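Local coordinates for protein type II restriction enzyme AgeI (Thalassobius gelatinovorus, PDB 5DWA) that recognises the double-stranded DNA sequence 5'-ACCGGT-3' and cleaves it after the first A, being a monomer by itself that dimerizes to cut, at residues Q49-A54 with H69-I74; M53-C58 with S260-Q265; P63-H68 with L209-E214. All blocks are in the same frame, centred on the assembly; numbering follows the deposited sequence. Where two conformers were deposited one is given.

Contact 1. Residues Q49-A54 with H69-I74; sequences QAFVMA and HVLYRI. With nucleotides of chain C.
Leu71 fits its two methyl groups against helix 43-57, each meeting a different residue. CD1 lies 3.7 Å from Phe51 CB and equally near its CA, while CD2 rests 4.0 Å from Ala50 CB. The fork is aimed this way because Leu71 CG stands anti to the carbonyl carbon (chi1 -62°). The Phe51 side chain runs at about a right angle to that of Leu71. Its CG is swung anti to the backbone N (chi1 -177°), which sends the ring out to meet Trp67 edge-to-face and to touch the Phe262 ring. The contact is wholly apolar, and the closest CA atoms across it, Phe51 CA and Leu71 CA, are 7.5 Å apart; the small Ala50 probably helps make room for the leucine fork.

One residue further on, Tyr72 serves the DNA instead. Its OH gives a short hydrogen bond of 2.6 Å to OP1 of DG8 of chain C, with that oxygen at the ring edge and near its plane. A phosphate, not a base, is gripped here, so the bond by itself reads no sequence. A phenylalanine in place of Tyr72 would probably keep the ring among His68 and Trp88 but leave the DG8 phosphate without this donor.

Helices 43-57 and 63-78 thus meet through Leu71, with Phe32 of helix 22-36 touching both Ala50 and Leu71, Ala99 of helix 84-109 meeting Phe51, and strand 2-8 lying against His69 and Arg73.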
loop_
_atom_site.group_PDB
_atom_site.type_symbol
_atom_site.label_atom_id
_atom_site.label_comp_id
_atom_site.label_asym_id
_atom_site.label_seq_id
_atom_site.Cartn_x
_atom_site.Cartn_y
_atom_site.Cartn_z
ATOM N N GLN A 49 23.757 -3.366 0.238
ATOM C CA GLN A 49 25.103 -3.920 0.125
ATOM C C GLN A 49 25.206 -5.253 0.855
ATOM O O GLN A 49 25.859 -6.175 0.370
ATOM C CB GLN A 49 26.157 -2.930 0.645
ATOM C CG GLN A 49 26.292 -1.648 -0.184
ATOM C CD GLN A 49 26.529 -1.896 -1.676
ATOM O OE1 GLN A 49 27.161 -2.879 -2.069
ATOM N NE2 GLN A 49 26.012 -1.000 -2.511
ATOM N N ALA A 50 24.536 -5.386 2.004
ATOM C CA ALA A 50 24.537 -6.662 2.700
ATOM C C ALA A 50 23.885 -7.767 1.867
ATOM O O ALA A 50 24.285 -8.932 1.932
ATOM C CB ALA A 50 23.844 -6.533 4.037
ATOM N N PHE A 51 22.878 -7.414 1.078
ATOM C CA PHE A 51 22.235 -8.411 0.238
ATOM C C PHE A 51 23.168 -8.892 -0.868
ATOM O O PHE A 51 23.235 -10.086 -1.166
ATOM C CB PHE A 51 20.937 -7.856 -0.361
ATOM C CG PHE A 51 20.169 -8.860 -1.179
ATOM C CD1 PHE A 51 19.764 -10.066 -0.617
ATOM C CD2 PHE A 51 19.827 -8.593 -2.498
ATOM C CE1 PHE A 51 19.046 -10.992 -1.365
ATOM C CE2 PHE A 51 19.111 -9.510 -3.252
ATOM C CZ PHE A 51 18.713 -10.711 -2.683
ATOM N N VAL A 52 23.881 -7.958 -1.487
ATOM C CA VAL A 52 24.843 -8.311 -2.524
ATOM C C VAL A 52 25.943 -9.193 -1.930
ATOM O O VAL A 52 26.349 -10.194 -2.528
ATOM C CB VAL A 52 25.447 -7.057 -3.160
ATOM C CG1 VAL A 52 26.578 -7.418 -4.113
ATOM C CG2 VAL A 52 24.374 -6.274 -3.901
ATOM N N MET A 53 26.390 -8.827 -0.734
ATOM C CA MET A 53 27.372 -9.621 -0.009
ATOM C C MET A 53 26.823 -11.003 0.337
ATOM O O MET A 53 27.477 -12.018 0.094
ATOM C CB MET A 53 27.816 -8.882 1.260
ATOM C CG MET A 53 28.869 -9.609 2.095
ATOM S SD MET A 53 28.105 -10.626 3.369
ATOM C CE MET A 53 29.570 -11.133 4.279
ATOM N N ALA A 54 25.613 -11.049 0.892
ATOM C CA ALA A 54 25.057 -12.323 1.352
ATOM C C ALA A 54 24.845 -13.315 0.215
ATOM O O ALA A 54 25.040 -14.516 0.392
ATOM C CB ALA A 54 23.735 -12.097 2.097
ATOM N N HIS A 69 14.469 -14.039 5.676
ATOM C CA HIS A 69 14.739 -14.793 6.902
ATOM C C HIS A 69 16.030 -14.361 7.585
ATOM O O HIS A 69 16.224 -14.660 8.762
ATOM C CB HIS A 69 14.803 -16.309 6.632
ATOM C CG HIS A 69 13.482 -16.926 6.290
ATOM N ND1 HIS A 69 12.318 -16.615 6.953
ATOM C CD2 HIS A 69 13.150 -17.856 5.363
ATOM C CE1 HIS A 69 11.320 -17.313 6.446
ATOM N NE2 HIS A 69 11.799 -18.078 5.478
ATOM N N VAL A 70 16.915 -13.668 6.864
ATOM C CA VAL A 70 18.187 -13.249 7.461
ATOM C C VAL A 70 18.252 -11.738 7.657
ATOM O O VAL A 70 18.225 -11.263 8.787
ATOM C CB VAL A 70 19.399 -13.708 6.617
ATOM C CG1 VAL A 70 20.718 -13.257 7.267
ATOM C CG2 VAL A 70 19.369 -15.213 6.440
ATOM N N LEU A 71 18.306 -10.976 6.565
ATOM C CA LEU A 71 18.469 -9.524 6.666
ATOM C C LEU A 71 17.312 -8.846 7.406
ATOM O O LEU A 71 17.533 -8.056 8.314
ATOM C CB LEU A 71 18.639 -8.899 5.269
ATOM C CG LEU A 71 19.860 -9.348 4.453
ATOM C CD1 LEU A 71 19.988 -8.551 3.151
ATOM C CD2 LEU A 71 21.149 -9.245 5.279
ATOM N N TYR A 72 16.079 -9.177 7.025
ATOM C CA TYR A 72 14.896 -8.667 7.720
ATOM C C TYR A 72 14.939 -8.918 9.213
ATOM O O TYR A 72 14.718 -8.019 10.020
ATOM C CB TYR A 72 13.663 -9.332 7.126
ATOM C CG TYR A 72 12.325 -9.065 7.778
ATOM C CD1 TYR A 72 11.870 -7.771 8.018
ATOM C CD2 TYR A 72 11.465 -10.120 8.049
ATOM C CE1 TYR A 72 10.613 -7.545 8.566
ATOM C CE2 TYR A 72 10.226 -9.905 8.592
ATOM C CZ TYR A 72 9.793 -8.629 8.835
ATOM O OH TYR A 72 8.533 -8.451 9.357
ATOM N N ARG A 73 15.221 -10.165 9.569
ATOM C CA ARG A 73 15.194 -10.578 10.964
ATOM C C ARG A 73 16.281 -9.903 11.779
ATOM O O ARG A 73 16.039 -9.437 12.893
ATOM C CB ARG A 73 15.338 -12.094 11.069
ATOM C CG ARG A 73 14.145 -12.845 10.538
ATOM C CD ARG A 73 12.877 -12.502 11.297
ATOM N NE ARG A 73 11.723 -13.129 10.666
ATOM C CZ ARG A 73 10.470 -13.005 11.086
ATOM N NH1 ARG A 73 10.186 -12.268 12.151
ATOM N NH2 ARG A 73 9.498 -13.614 10.431
ATOM N N ILE A 74 17.483 -9.864 11.223
ATOM C CA ILE A 74 18.595 -9.220 11.896
ATOM C C ILE A 74 18.322 -7.723 12.057
ATOM O O ILE A 74 18.562 -7.150 13.116
ATOM C CB ILE A 74 19.920 -9.448 11.137
ATOM C CG1 ILE A 74 20.315 -10.927 11.216
ATOM C CG2 ILE A 74 21.019 -8.587 11.715
ATOM C CD1 ILE A 74 21.571 -11.284 10.447
ATOM P P DG C 8 5.650 -10.651 8.303
ATOM O OP1 DG C 8 7.018 -10.522 8.865
ATOM O OP2 DG C 8 5.384 -11.698 7.290
ATOM O "O5'" DG C 8 4.664 -10.821 9.530
ATOM C "C5'" DG C 8 4.722 -9.856 10.578
ATOM C "C4'" DG C 8 3.339 -9.557 11.120
ATOM O "O4'" DG C 8 2.547 -8.860 10.120
ATOM C "C3'" DG C 8 2.539 -10.771 11.525
ATOM O "O3'" DG C 8 1.851 -10.442 12.716
ATOM C "C2'" DG C 8 1.599 -11.002 10.320
ATOM C "C1'" DG C 8 1.355 -9.592 9.825
ATOM N N9 DG C 8 1.154 -9.465 8.386
ATOM C C8 DG C 8 1.878 -10.069 7.386
ATOM N N7 DG C 8 1.507 -9.696 6.179
ATOM C C5 DG C 8 0.517 -8.753 6.412
ATOM C C6 DG C 8 -0.254 -8.004 5.502
ATOM O O6 DG C 8 -0.177 -8.000 4.273
ATOM N N1 DG C 8 -1.167 -7.173 6.147
ATOM C C2 DG C 8 -1.318 -7.076 7.512
ATOM N N2 DG C 8 -2.253 -6.209 7.966
ATOM N N3 DG C 8 -0.601 -7.779 8.373
ATOM C C4 DG C 8 0.286 -8.597 7.756
ATOM P P DG C 7 8.231 -6.926 3.443
ATOM O OP1 DG C 7 9.602 -7.261 3.880
ATOM O OP2 DG C 7 7.694 -7.486 2.194
ATOM O "O5'" DG C 7 7.229 -7.378 4.600
ATOM C "C5'" DG C 7 7.377 -6.898 5.915
ATOM C "C4'" DG C 7 6.172 -7.319 6.742
ATOM O "O4'" DG C 7 5.030 -6.499 6.390
ATOM C "C3'" DG C 7 5.721 -8.754 6.515
ATOM O "O3'" DG C 7 5.184 -9.240 7.711
ATOM C "C2'" DG C 7 4.635 -8.602 5.442
ATOM C "C1'" DG C 7 3.972 -7.310 5.877
ATOM N N9 DG C 7 3.382 -6.550 4.794
ATOM C C8 DG C 7 3.502 -6.778 3.442
ATOM N N7 DG C 7 2.914 -5.867 2.718
ATOM C C5 DG C 7 2.408 -4.968 3.644
ATOM C C6 DG C 7 1.678 -3.773 3.455
ATOM O O6 DG C 7 1.337 -3.242 2.388
ATOM N N1 DG C 7 1.362 -3.165 4.659
ATOM C C2 DG C 7 1.701 -3.649 5.898
ATOM N N2 DG C 7 1.311 -2.919 6.946
ATOM N N3 DG C 7 2.379 -4.767 6.089
ATOM C C4 DG C 7 2.699 -5.371 4.924
#

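Contact 2. Residues M53-C58 with S260-Q265; sequences MATEVC and SGFSGQ
Ser263 and Thr55 meet through one direct hydrogen bond, which joins the last turn of helix 43-57 to the loop that follows strand 257-259. Ser263 OG donates to Thr55 O over 2.9 Å. The hydroxyl comes from above the carbonyl plane, 53° out of it, and the C=O...donor angle is 127°, so the approach misses the lone-pair directions. Ser263 CB lies close as well, 3.2 Å from the same Thr55 O, and a chi1 of 67°, which sets OG between the backbone N and the carbonyl carbon, turns the hydroxyl onto that oxygen. This carbonyl is probably open to a side-chain donor because the residue four places on is Pro59, which has no N-H to offer it.

Van der Waals contacts lie beside that bond. Thr55 CB faces Ser263 CB at 3.9 Å, and Glu56 CG lies against the same Ser263 CB. Thr55 also reaches Phe262, whose CD2 lies 3.7 Å from Thr55 OG1, the oxygen sitting at the ring edge and in its plane. CG2 of Thr55 touches Phe262 CB at 4.0 Å. The threonine hydroxyl itself is spoken for by its own helix, where Phe51 O and Val52 O are its partners, so toward the phenylalanine it presents packing surface.

A water adds a looser bridge at the margin. It donates to Glu56 OE2 at 3.1 Å and weakly accepts from Gly264 N.

Chemically, then, the loop supplies at the C-terminal end of the helix the donor that the helix lacks, while Phe262, buried against Phe51 and Pro63 and edge-to-face with Tyr240, gives the apolar half of the join.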
loop_
_atom_site.group_PDB
_atom_site.type_symbol
_atom_site.label_atom_id
_atom_site.label_comp_id
_atom_site.label_asym_id
_atom_site.label_seq_id
_atom_site.Cartn_x
_atom_site.Cartn_y
_atom_site.Cartn_z
ATOM N N MET A 53 26.390 -8.827 -0.734
ATOM C CA MET A 53 27.372 -9.621 -0.009
ATOM C C MET A 53 26.823 -11.003 0.337
ATOM O O MET A 53 27.477 -12.018 0.094
ATOM C CB MET A 53 27.816 -8.882 1.260
ATOM C CG MET A 53 28.869 -9.609 2.095
ATOM S SD MET A 53 28.105 -10.626 3.369
ATOM C CE MET A 53 29.570 -11.133 4.279
ATOM N N ALA A 54 25.613 -11.049 0.892
ATOM C CA ALA A 54 25.057 -12.323 1.352
ATOM C C ALA A 54 24.845 -13.315 0.215
ATOM O O ALA A 54 25.040 -14.516 0.392
ATOM C CB ALA A 54 23.735 -12.097 2.097
ATOM N N THR A 55 24.422 -12.815 -0.946
ATOM C CA THR A 55 24.195 -13.693 -2.081
ATOM C C THR A 55 25.502 -14.176 -2.694
ATOM O O THR A 55 25.526 -15.194 -3.381
ATOM C CB THR A 55 23.349 -13.007 -3.171
ATOM O OG1 THR A 55 23.912 -11.731 -3.491
ATOM C CG2 THR A 55 21.923 -12.821 -2.677
ATOM N N GLU A 56 26.585 -13.453 -2.440
ATOM C CA GLU A 56 27.884 -13.910 -2.905
ATOM C C GLU A 56 28.482 -14.909 -1.913
ATOM O O GLU A 56 29.146 -15.860 -2.317
ATOM C CB GLU A 56 28.808 -12.717 -3.146
ATOM C CG GLU A 56 28.418 -11.943 -4.411
ATOM C CD GLU A 56 29.242 -10.694 -4.638
ATOM O OE1 GLU A 56 30.169 -10.433 -3.846
ATOM O OE2 GLU A 56 28.961 -9.972 -5.618
ATOM N N VAL A 57 28.213 -14.724 -0.622
ATOM C CA VAL A 57 28.633 -15.694 0.392
ATOM C C VAL A 57 27.859 -16.999 0.242
ATOM O O VAL A 57 28.407 -18.089 0.408
ATOM C CB VAL A 57 28.426 -15.153 1.827
ATOM C CG1 VAL A 57 28.671 -16.247 2.872
ATOM C CG2 VAL A 57 29.323 -13.965 2.073
ATOM N N CYS A 58 26.573 -16.878 -0.075
ATOM C CA CYS A 58 25.695 -18.033 -0.207
ATOM C C CYS A 58 25.017 -18.059 -1.569
ATOM O O CYS A 58 23.811 -17.814 -1.680
ATOM C CB CYS A 58 24.644 -18.030 0.902
ATOM S SG CYS A 58 25.364 -18.095 2.563
ATOM N N SER A 260 15.466 -16.839 -11.052
ATOM C CA SER A 260 16.900 -17.101 -10.959
ATOM C C SER A 260 17.459 -16.760 -9.597
ATOM O O SER A 260 16.788 -16.133 -8.778
ATOM C CB SER A 260 17.670 -16.313 -12.024
ATOM O OG SER A 260 17.823 -14.951 -11.658
ATOM N N GLY A 261 18.699 -17.184 -9.367
ATOM C CA GLY A 261 19.467 -16.708 -8.236
ATOM C C GLY A 261 19.867 -15.267 -8.499
ATOM O O GLY A 261 19.627 -14.735 -9.588
ATOM N N PHE A 262 20.482 -14.622 -7.518
ATOM C CA PHE A 262 20.772 -13.200 -7.633
ATOM C C PHE A 262 22.230 -12.935 -7.978
ATOM O O PHE A 262 22.529 -12.169 -8.891
ATOM C CB PHE A 262 20.391 -12.481 -6.338
ATOM C CG PHE A 262 20.439 -10.987 -6.438
ATOM C CD1 PHE A 262 19.442 -10.292 -7.104
ATOM C CD2 PHE A 262 21.466 -10.272 -5.841
ATOM C CE1 PHE A 262 19.473 -8.911 -7.184
ATOM C CE2 PHE A 262 21.509 -8.887 -5.921
ATOM C CZ PHE A 262 20.507 -8.208 -6.599
ATOM N N SER A 263 23.137 -13.568 -7.251
ATOM C CA SER A 263 24.558 -13.396 -7.507
ATOM C C SER A 263 24.971 -14.090 -8.801
ATOM O O SER A 263 24.328 -15.051 -9.233
ATOM C CB SER A 263 25.375 -13.938 -6.338
ATOM O OG SER A 263 25.241 -15.343 -6.258
ATOM N N GLY A 264 26.045 -13.598 -9.409
ATOM C CA GLY A 264 26.550 -14.162 -10.648
ATOM C C GLY A 264 27.020 -13.087 -11.615
ATOM O O GLY A 264 27.214 -11.932 -11.231
ATOM N N GLN A 265 27.215 -13.479 -12.872
ATOM C CA GLN A 265 27.532 -12.539 -13.946
ATOM C C GLN A 265 26.318 -12.345 -14.848
ATOM O O GLN A 265 25.350 -11.696 -14.458
ATOM C CB GLN A 265 28.728 -13.032 -14.761
ATOM C CG GLN A 265 30.060 -12.894 -14.041
ATOM C CD GLN A 265 30.456 -11.447 -13.827
ATOM O OE1 GLN A 265 30.712 -10.716 -14.781
ATOM N NE2 GLN A 265 30.499 -11.024 -12.571
HETATM O O HOH W 1 26.892 -10.607 -7.818
#

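Contact 3. Residues P63-H68 with L209-E214; sequences PSDLWH and LVNRGE
A buried polar contact joins the first turn of helix 63-78 to the loop between strand 191-196 and helix 223-230, with the amide of Asn211 reaching across to Ser64 and Asp65. Asn211 ND2 spends both of its hydrogens here. One goes to Ser64 OG at 2.9 Å with an N-H...O angle of 157°, the other to Asp65 OD1, also at 2.9 Å, with an angle of 153°. Both acceptors lie close to the amide plane, and the Asp65 oxygen is met nearly along its C-O axis. The extended first torsion of Asn211, CG opposite the backbone N (chi1 176°), carries the amide out to the helix. The Asp65 and Asn211 side chains run antiparallel past one another, with a moderate twist between the carboxylate and amide planes.

Each polar group has further partners. Asn211 OD1 accepts from Lys200 N, Ser64 OG bonds to Leu197 O, and Asp65 OD2 pairs with Arg243 in a salt bridge. A water 3.0 Å from both Asp65 OD2 and Asn211 N bridges the two segments a second time. The carboxylate is probably kept charged by these donors.

Asn211 is the centre of an inverse gamma turn, a tight bend consistent with its side chain being turned to the helix, here in a loop off the central sheet of a PD-(D/E)XK nuclease.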
loop_
_atom_site.group_PDB
_atom_site.type_symbol
_atom_site.label_atom_id
_atom_site.label_comp_id
_atom_site.label_asym_id
_atom_site.label_seq_id
_atom_site.Cartn_x
_atom_site.Cartn_y
_atom_site.Cartn_z
ATOM N N PRO A 63 17.748 -16.381 -2.693
ATOM C CA PRO A 63 17.990 -14.965 -2.403
ATOM C C PRO A 63 16.843 -14.349 -1.610
ATOM O O PRO A 63 17.052 -13.579 -0.678
ATOM C CB PRO A 63 18.099 -14.337 -3.799
ATOM C CG PRO A 63 18.536 -15.464 -4.687
ATOM C CD PRO A 63 17.840 -16.680 -4.131
ATOM N N SER A 64 15.625 -14.726 -1.963
ATOM C CA SER A 64 14.455 -14.209 -1.264
ATOM C C SER A 64 14.475 -14.608 0.214
ATOM O O SER A 64 14.070 -13.824 1.074
ATOM C CB SER A 64 13.177 -14.698 -1.939
ATOM O OG SER A 64 12.035 -14.053 -1.412
ATOM N N ASP A 65 14.961 -15.815 0.503
ATOM C CA ASP A 65 15.096 -16.271 1.887
ATOM C C ASP A 65 16.204 -15.519 2.621
ATOM O O ASP A 65 16.077 -15.240 3.810
ATOM C CB ASP A 65 15.371 -17.781 1.945
ATOM C CG ASP A 65 14.122 -18.616 1.730
ATOM O OD1 ASP A 65 13.097 -18.074 1.274
ATOM O OD2 ASP A 65 14.171 -19.829 2.016
ATOM N N LEU A 66 17.282 -15.169 1.920
ATOM C CA LEU A 66 18.332 -14.389 2.558
ATOM C C LEU A 66 17.798 -13.018 2.941
ATOM O O LEU A 66 18.127 -12.478 3.990
ATOM C CB LEU A 66 19.550 -14.238 1.651
ATOM C CG LEU A 66 20.354 -15.509 1.381
ATOM C CD1 LEU A 66 21.443 -15.227 0.366
ATOM C CD2 LEU A 66 20.957 -16.025 2.683
ATOM N N TRP A 67 16.969 -12.447 2.077
ATOM C CA TRP A 67 16.385 -11.148 2.374
ATOM C C TRP A 67 15.410 -11.240 3.541
ATOM O O TRP A 67 15.465 -10.444 4.479
ATOM C CB TRP A 67 15.671 -10.606 1.139
ATOM C CG TRP A 67 15.186 -9.205 1.232
ATOM C CD1 TRP A 67 14.016 -8.763 1.775
ATOM C CD2 TRP A 67 15.857 -8.052 0.722
ATOM N NE1 TRP A 67 13.917 -7.391 1.638
ATOM C CE2 TRP A 67 15.038 -6.937 0.994
ATOM C CE3 TRP A 67 17.071 -7.859 0.049
ATOM C CZ2 TRP A 67 15.409 -5.633 0.620
ATOM C CZ3 TRP A 67 17.428 -6.572 -0.332
ATOM C CH2 TRP A 67 16.595 -5.473 -0.047
ATOM N N HIS A 68 14.507 -12.216 3.465
ATOM C CA HIS A 68 13.376 -12.287 4.376
ATOM C C HIS A 68 13.696 -12.953 5.704
ATOM O O HIS A 68 13.224 -12.495 6.742
ATOM C CB HIS A 68 12.213 -13.026 3.701
ATOM C CG HIS A 68 10.989 -13.138 4.552
ATOM N ND1 HIS A 68 10.355 -12.041 5.093
ATOM C CD2 HIS A 68 10.285 -14.220 4.958
ATOM C CE1 HIS A 68 9.312 -12.444 5.797
ATOM N NE2 HIS A 68 9.248 -13.761 5.730
ATOM N N LEU A 209 6.003 -20.507 7.791
ATOM C CA LEU A 209 7.167 -19.644 7.528
ATOM C C LEU A 209 7.932 -19.935 6.237
ATOM O O LEU A 209 8.920 -19.269 5.949
ATOM C CB LEU A 209 8.163 -19.697 8.693
ATOM C CG LEU A 209 7.903 -18.767 9.879
ATOM C CD1 LEU A 209 8.737 -19.206 11.078
ATOM C CD2 LEU A 209 8.201 -17.311 9.526
ATOM N N VAL A 210 7.489 -20.912 5.458
ATOM C CA VAL A 210 8.153 -21.187 4.194
ATOM C C VAL A 210 7.806 -20.077 3.201
ATOM O O VAL A 210 6.643 -19.757 2.983
ATOM C CB VAL A 210 7.765 -22.569 3.634
ATOM C CG1 VAL A 210 8.496 -22.844 2.332
ATOM C CG2 VAL A 210 8.105 -23.650 4.662
ATOM N N ASN A 211 8.837 -19.496 2.607
ATOM C CA ASN A 211 8.696 -18.315 1.768
ATOM C C ASN A 211 8.326 -18.669 0.326
ATOM O O ASN A 211 9.180 -18.702 -0.564
ATOM C CB ASN A 211 10.004 -17.535 1.864
ATOM C CG ASN A 211 10.049 -16.317 0.968
ATOM O OD1 ASN A 211 9.023 -15.740 0.615
ATOM N ND2 ASN A 211 11.257 -15.914 0.610
ATOM N N ARG A 212 7.039 -18.929 0.112
ATOM C CA ARG A 212 6.565 -19.448 -1.160
ATOM C C ARG A 212 6.220 -18.351 -2.159
ATOM O O ARG A 212 5.970 -18.632 -3.326
ATOM C CB ARG A 212 5.345 -20.349 -0.939
ATOM C CG ARG A 212 5.661 -21.549 -0.075
ATOM C CD ARG A 212 4.502 -22.520 -0.008
ATOM N NE ARG A 212 4.897 -23.710 0.738
ATOM C CZ ARG A 212 4.827 -23.814 2.062
ATOM N NH1 ARG A 212 4.348 -22.812 2.787
ATOM N NH2 ARG A 212 5.228 -24.926 2.665
ATOM N N GLY A 213 6.192 -17.103 -1.703
ATOM C CA GLY A 213 5.836 -16.013 -2.601
ATOM C C GLY A 213 4.351 -15.950 -2.928
ATOM O O GLY A 213 3.541 -16.666 -2.337
ATOM N N GLU A 214 3.996 -15.108 -3.893
ATOM C CA GLU A 214 2.597 -14.787 -4.155
ATOM C C GLU A 214 2.204 -14.914 -5.622
ATOM O O GLU A 214 1.219 -14.316 -6.053
ATOM C CB GLU A 214 2.295 -13.367 -3.664
ATOM C CG GLU A 214 2.475 -13.206 -2.169
ATOM C CD GLU A 214 2.280 -11.786 -1.675
ATOM O OE1 GLU A 214 3.249 -10.997 -1.710
ATOM O OE2 GLU A 214 1.159 -11.467 -1.229
HETATM O O HOH W 2 11.550 -20.238 3.511
#

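Following the chain from the N terminus, helix 43-57 opens both contact 1 and contact 2, which share Met53 and Ala54. Contact 1 closes first, folding the chain back across 14 residues onto helix 63-78. That same helix opens contact 3 before contact 1 has closed, so the two cross; contact 3 then waits until the loop after strand 191-196. Contact 2 closes last, beyond strand 257-259, and encloses contact 3 entirely. Two neighbouring helices are thereby tied to each other and to two separate loops of the sheet-bearing part. Direct packing connects the sites: Phe51 CE2 lies 3.6 Å from Phe262 CD2, and Pro63 CG lies 3.5 Å from Phe262 N.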